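Local atomic coordinates of gamma-glutamyltranspeptidase (PDB entry 6J3A), a protein that probably transfers gamma-glutamyl groups or cleaves gamma-glutamyl amide bonds, as an LmbA-like gamma-glutamyltranspeptidase of the N-terminal nucleophile hydrolase clan. Residues 518-523 and 530-535; 511-516 and 587-592. One frame throughout, in Å; residues are numbered along the deposited sequence.

Interaction 1: residues 518-523 and 530-535; sequences ALRARV and QGAIDA
R520 lays one face of its guanidinium over the backbone of G531, with the carbonyl oxygen of the glycine above the centre of the flat group. CZ of R520 stands 3.4 Å from O of G531, and no hydrogen bond spans the two segments: the N-H groups point along the guanidinium plane, not up at the oxygen. That oxygen instead accepts a weak bond from the backbone N of A535, and the positive group over it probably polarises the carbonyl. R520 is the first residue beyond the helical part of 518-523. Its side chain sets off with CG anti to the carbonyl carbon (chi1 -71°) and bends at chi3 (77°), which turns the flat end across the last turn of the helix in 530-535. On the way, CD of R520 passes 4.1 Å from CB of A532. NH1 of R520 lies 4.1 Å from CB of A535. G531 makes room for this approach, since a beta carbon there would sit only 3.0 Å from NH2 of R520. Within the same helix NE2 of Q530 donates to OD1 of D534 (2.7 Å, 162°), almost in the amide plane but from above the carboxylate plane. The rotation of the guanidinium is fixed from outside, by a salt bridge from NE to D528 and a hydrogen bond from NH1 to the hydroxyl of Y296. Replacing R520 by an alanine would probably uncover this side of the G531 carbonyl and leave D528 without the charge it pairs with here. The contact thus ties the end of helix 506-519 to the short helix 529-534, whose other flank rests on strand 601-605 through Q530 and I533 against A604.

Interaction 2: residues 511-516 and 587-592; sequences LHFFLA and GRLCAV
F513 and L589 have the nearest CA atoms of the two segments, 8.1 Å apart, where a helical turn faces an extended chain. Residues 511-516 are helical throughout, whereas 587-592 straightens into a strand from C590 onward. Side chains alternate along this extended run: L589 and A591 turn toward the helix and C590 turns away. No hydrogen bond joins the segments, and the contact is wholly apolar.

One side chain supplies the helix's share of it. With CG of F513 anti to the backbone N (chi1 168°), the phenyl group leaves the helix toward the extended segment and can touch it at two places. Near the root, both methyls of L589 rest against the phenylalanine: CD1 of L589 is 3.8 Å from CB of F513, and CD2 of L589 is 3.9 Å from CG of F513. The two side chains run past each other in opposite directions, so the leucine's branched end lies beside the base of the aromatic one. At the far end of the ring, CZ of F513 meets CB of A591 at 3.6 Å, and the small methyl there lets the ring tip come close to the strand. Both L589 and A591 approach the ring obliquely. F498, on the adjoining strand 493-499, meets the F513 ring with the planes at about 50° and also touches A591.

Backbone bonds from C590 to G499 and from A591 to A604 place the strand between 493-499 and 601-605. The result is a helix seated on an antiparallel sheet by a buried aromatic residue, consistent with the alpha-beta-beta-alpha sandwich of the N-terminal nucleophile hydrolases.

How the interactions relate
Helix 506-519 serves both contacts, its middle facing the extended segment 587-592 in interaction 2 and its C-terminal end leading into interaction 1. Their centres lie about 9 Å apart, and helix 529-534 bridges them. CG1 of I533 reaches CE1 of F513 at 3.6 Å and CB of L589 at 3.8 Å, packing between the helix and the residue leading into strand 590-594. Beside it, CB of A532 lies 3.8 Å from CB of A516. Interaction 1, the packing of an arginine on a helix backbone near the protein's periphery, therefore adjoins the fully buried apolar packing of interaction 2 through A532 and I533. Together they join two consecutive helices to neighbouring strands 590-594 and 601-605.

Interaction 1: residues 518-523 and 530-535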
# COMPACT_ATOMS: atom_id res chain seq x y z
N ALA A 518 15.82 -12.45 9.16
CA ALA A 518 17.23 -12.84 9.20
C ALA A 518 17.51 -14.15 8.45
O ALA A 518 18.62 -14.33 7.96
CB ALA A 518 17.68 -12.97 10.63
N LEU A 519 16.52 -15.04 8.38
CA LEU A 519 16.67 -16.35 7.75
C LEU A 519 16.19 -16.44 6.32
O LEU A 519 16.67 -17.29 5.58
CB LEU A 519 15.98 -17.44 8.58
CG LEU A 519 16.54 -17.68 9.99
CD1 LEU A 519 15.81 -18.85 10.63
CD2 LEU A 519 18.04 -17.92 10.00
N ARG A 520 15.25 -15.59 5.92
CA ARG A 520 14.72 -15.63 4.55
C ARG A 520 15.68 -14.99 3.55
O ARG A 520 16.38 -14.03 3.87
CB ARG A 520 13.35 -14.95 4.46
CG ARG A 520 12.22 -15.73 5.13
CD ARG A 520 10.94 -14.90 5.18
NE ARG A 520 10.28 -14.88 3.87
CZ ARG A 520 9.36 -15.74 3.45
NH1 ARG A 520 8.93 -16.75 4.23
NH2 ARG A 520 8.85 -15.61 2.23
N ALA A 521 15.70 -15.53 2.34
CA ALA A 521 16.48 -14.97 1.25
C ALA A 521 15.95 -13.59 0.89
O ALA A 521 14.74 -13.38 0.83
CB ALA A 521 16.40 -15.86 0.03
N ARG A 522 16.87 -12.66 0.65
CA ARG A 522 16.52 -11.29 0.28
C ARG A 522 15.68 -11.29 -1.00
O ARG A 522 15.75 -12.21 -1.82
CB ARG A 522 17.71 -10.36 -0.01
CG ARG A 522 19.07 -10.61 0.62
CD ARG A 522 19.27 -9.89 1.94
NE ARG A 522 19.08 -10.80 3.08
CZ ARG A 522 19.62 -10.64 4.29
NH1 ARG A 522 20.40 -9.60 4.57
NH2 ARG A 522 19.36 -11.54 5.24
N VAL A 523 14.94 -10.20 -1.17
CA VAL A 523 14.06 -9.99 -2.31
C VAL A 523 14.42 -8.61 -2.83
O VAL A 523 14.51 -7.65 -2.05
CB VAL A 523 12.59 -10.08 -1.88
CG1 VAL A 523 11.65 -9.63 -3.00
CG2 VAL A 523 12.27 -11.51 -1.43
N GLN A 530 8.19 -7.93 3.66
CA GLN A 530 6.79 -8.31 3.42
C GLN A 530 6.58 -9.83 3.34
O GLN A 530 5.54 -10.32 3.79
CB GLN A 530 6.23 -7.62 2.17
CG GLN A 530 4.73 -7.81 1.96
CD GLN A 530 3.88 -7.09 2.99
OE1 GLN A 530 4.04 -5.88 3.22
NE2 GLN A 530 2.95 -7.82 3.61
N GLY A 531 7.54 -10.56 2.79
CA GLY A 531 7.46 -12.02 2.75
C GLY A 531 7.48 -12.60 4.16
O GLY A 531 6.84 -13.62 4.43
N ALA A 532 8.23 -11.94 5.05
CA ALA A 532 8.27 -12.32 6.46
C ALA A 532 6.94 -12.03 7.15
O ALA A 532 6.43 -12.85 7.90
CB ALA A 532 9.41 -11.62 7.18
N ILE A 533 6.36 -10.86 6.86
CA ILE A 533 5.04 -10.50 7.39
C ILE A 533 3.92 -11.41 6.88
O ILE A 533 3.11 -11.88 7.67
CB ILE A 533 4.69 -9.04 7.04
CG1 ILE A 533 5.61 -8.10 7.84
CG2 ILE A 533 3.23 -8.76 7.34
CD1 ILE A 533 5.42 -6.62 7.58
N ASP A 534 3.86 -11.58 5.55
CA ASP A 534 2.92 -12.52 4.91
C ASP A 534 3.04 -13.93 5.48
O ASP A 534 2.03 -14.61 5.61
CB ASP A 534 3.15 -12.62 3.39
CG ASP A 534 2.51 -11.48 2.60
OD1 ASP A 534 2.16 -10.41 3.17
OD2 ASP A 534 2.37 -11.65 1.37
N ALA A 535 4.26 -14.35 5.81
CA ALA A 535 4.49 -15.72 6.29
C ALA A 535 3.45 -16.13 7.35
O ALA A 535 3.09 -15.33 8.22
CB ALA A 535 5.89 -15.87 6.85

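Interaction 2: residues 511-516 and 587-592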
# COMPACT_ATOMS: atom_id res chain seq x y z
N LEU A 511 9.12 -12.05 17.34
CA LEU A 511 10.20 -13.03 17.30
C LEU A 511 10.15 -13.84 16.01
O LEU A 511 11.17 -14.02 15.35
CB LEU A 511 10.18 -14.00 18.48
CG LEU A 511 11.37 -14.98 18.37
CD1 LEU A 511 12.57 -14.45 19.13
CD2 LEU A 511 11.01 -16.39 18.79
N HIS A 512 8.96 -14.31 15.64
CA HIS A 512 8.83 -15.11 14.42
C HIS A 512 9.22 -14.26 13.21
O HIS A 512 10.03 -14.67 12.37
CB HIS A 512 7.41 -15.70 14.27
CG HIS A 512 6.88 -16.31 15.52
ND1 HIS A 512 7.70 -16.86 16.48
CD2 HIS A 512 5.62 -16.44 16.00
CE1 HIS A 512 6.97 -17.30 17.49
NE2 HIS A 512 5.70 -17.06 17.21
N PHE A 513 8.68 -13.04 13.16
CA PHE A 513 9.01 -12.08 12.10
C PHE A 513 10.50 -11.81 11.97
O PHE A 513 11.07 -11.99 10.89
CB PHE A 513 8.28 -10.78 12.38
CG PHE A 513 8.74 -9.63 11.55
CD1 PHE A 513 8.40 -9.56 10.21
CD2 PHE A 513 9.50 -8.61 12.10
CE1 PHE A 513 8.81 -8.49 9.44
CE2 PHE A 513 9.91 -7.54 11.34
CZ PHE A 513 9.56 -7.48 10.00
N PHE A 514 11.12 -11.37 13.06
CA PHE A 514 12.54 -11.02 13.06
C PHE A 514 13.44 -12.17 12.62
O PHE A 514 14.39 -11.95 11.87
CB PHE A 514 13.00 -10.54 14.43
CG PHE A 514 14.49 -10.41 14.56
CD1 PHE A 514 15.13 -9.22 14.22
CD2 PHE A 514 15.26 -11.47 15.03
CE1 PHE A 514 16.49 -9.09 14.34
CE2 PHE A 514 16.63 -11.35 15.15
CZ PHE A 514 17.25 -10.16 14.80
N LEU A 515 13.17 -13.38 13.11
CA LEU A 515 13.90 -14.56 12.63
C LEU A 515 13.67 -14.82 11.14
O LEU A 515 14.61 -15.12 10.38
CB LEU A 515 13.54 -15.82 13.45
CG LEU A 515 14.01 -15.86 14.91
CD1 LEU A 515 13.58 -17.16 15.57
CD2 LEU A 515 15.52 -15.71 15.04
N ALA A 516 12.43 -14.68 10.69
CA ALA A 516 12.15 -14.81 9.27
C ALA A 516 12.96 -13.79 8.47
O ALA A 516 13.60 -14.16 7.48
CB ALA A 516 10.67 -14.67 9.00
N GLY A 587 -0.91 -11.71 13.63
CA GLY A 587 0.10 -10.66 13.49
C GLY A 587 -0.45 -9.42 12.82
O GLY A 587 -1.18 -9.54 11.83
N ARG A 588 -0.14 -8.25 13.37
CA ARG A 588 -0.39 -6.98 12.67
C ARG A 588 0.94 -6.25 12.53
O ARG A 588 1.07 -5.08 12.91
CB ARG A 588 -1.43 -6.06 13.35
CG ARG A 588 -2.55 -6.67 14.17
CD ARG A 588 -3.77 -7.08 13.36
NE ARG A 588 -3.74 -8.51 13.17
CZ ARG A 588 -4.79 -9.32 13.11
NH1 ARG A 588 -4.57 -10.62 12.95
NH2 ARG A 588 -6.04 -8.87 13.20
N LEU A 589 1.91 -6.93 11.94
CA LEU A 589 3.27 -6.42 11.85
C LEU A 589 3.42 -5.13 11.04
O LEU A 589 2.66 -4.86 10.11
CB LEU A 589 4.19 -7.52 11.31
CG LEU A 589 4.42 -8.56 12.42
CD1 LEU A 589 4.61 -9.97 11.90
CD2 LEU A 589 5.60 -8.14 13.29
N CYS A 590 4.39 -4.32 11.46
CA CYS A 590 4.84 -3.13 10.74
C CYS A 590 6.35 -3.15 10.74
O CYS A 590 6.94 -3.54 11.73
CB CYS A 590 4.37 -1.87 11.42
SG CYS A 590 2.61 -1.86 11.77
N ALA A 591 6.97 -2.70 9.66
CA ALA A 591 8.43 -2.64 9.57
C ALA A 591 8.88 -1.55 8.60
O ALA A 591 8.26 -1.34 7.56
CB ALA A 591 9.01 -3.98 9.16
N VAL A 592 9.93 -0.84 8.98
CA VAL A 592 10.71 -0.06 8.03
C VAL A 592 12.17 -0.48 8.20
O VAL A 592 12.56 -0.94 9.27
CB VAL A 592 10.55 1.46 8.24
CG1 VAL A 592 9.10 1.86 8.07
CG2 VAL A 592 11.07 1.90 9.59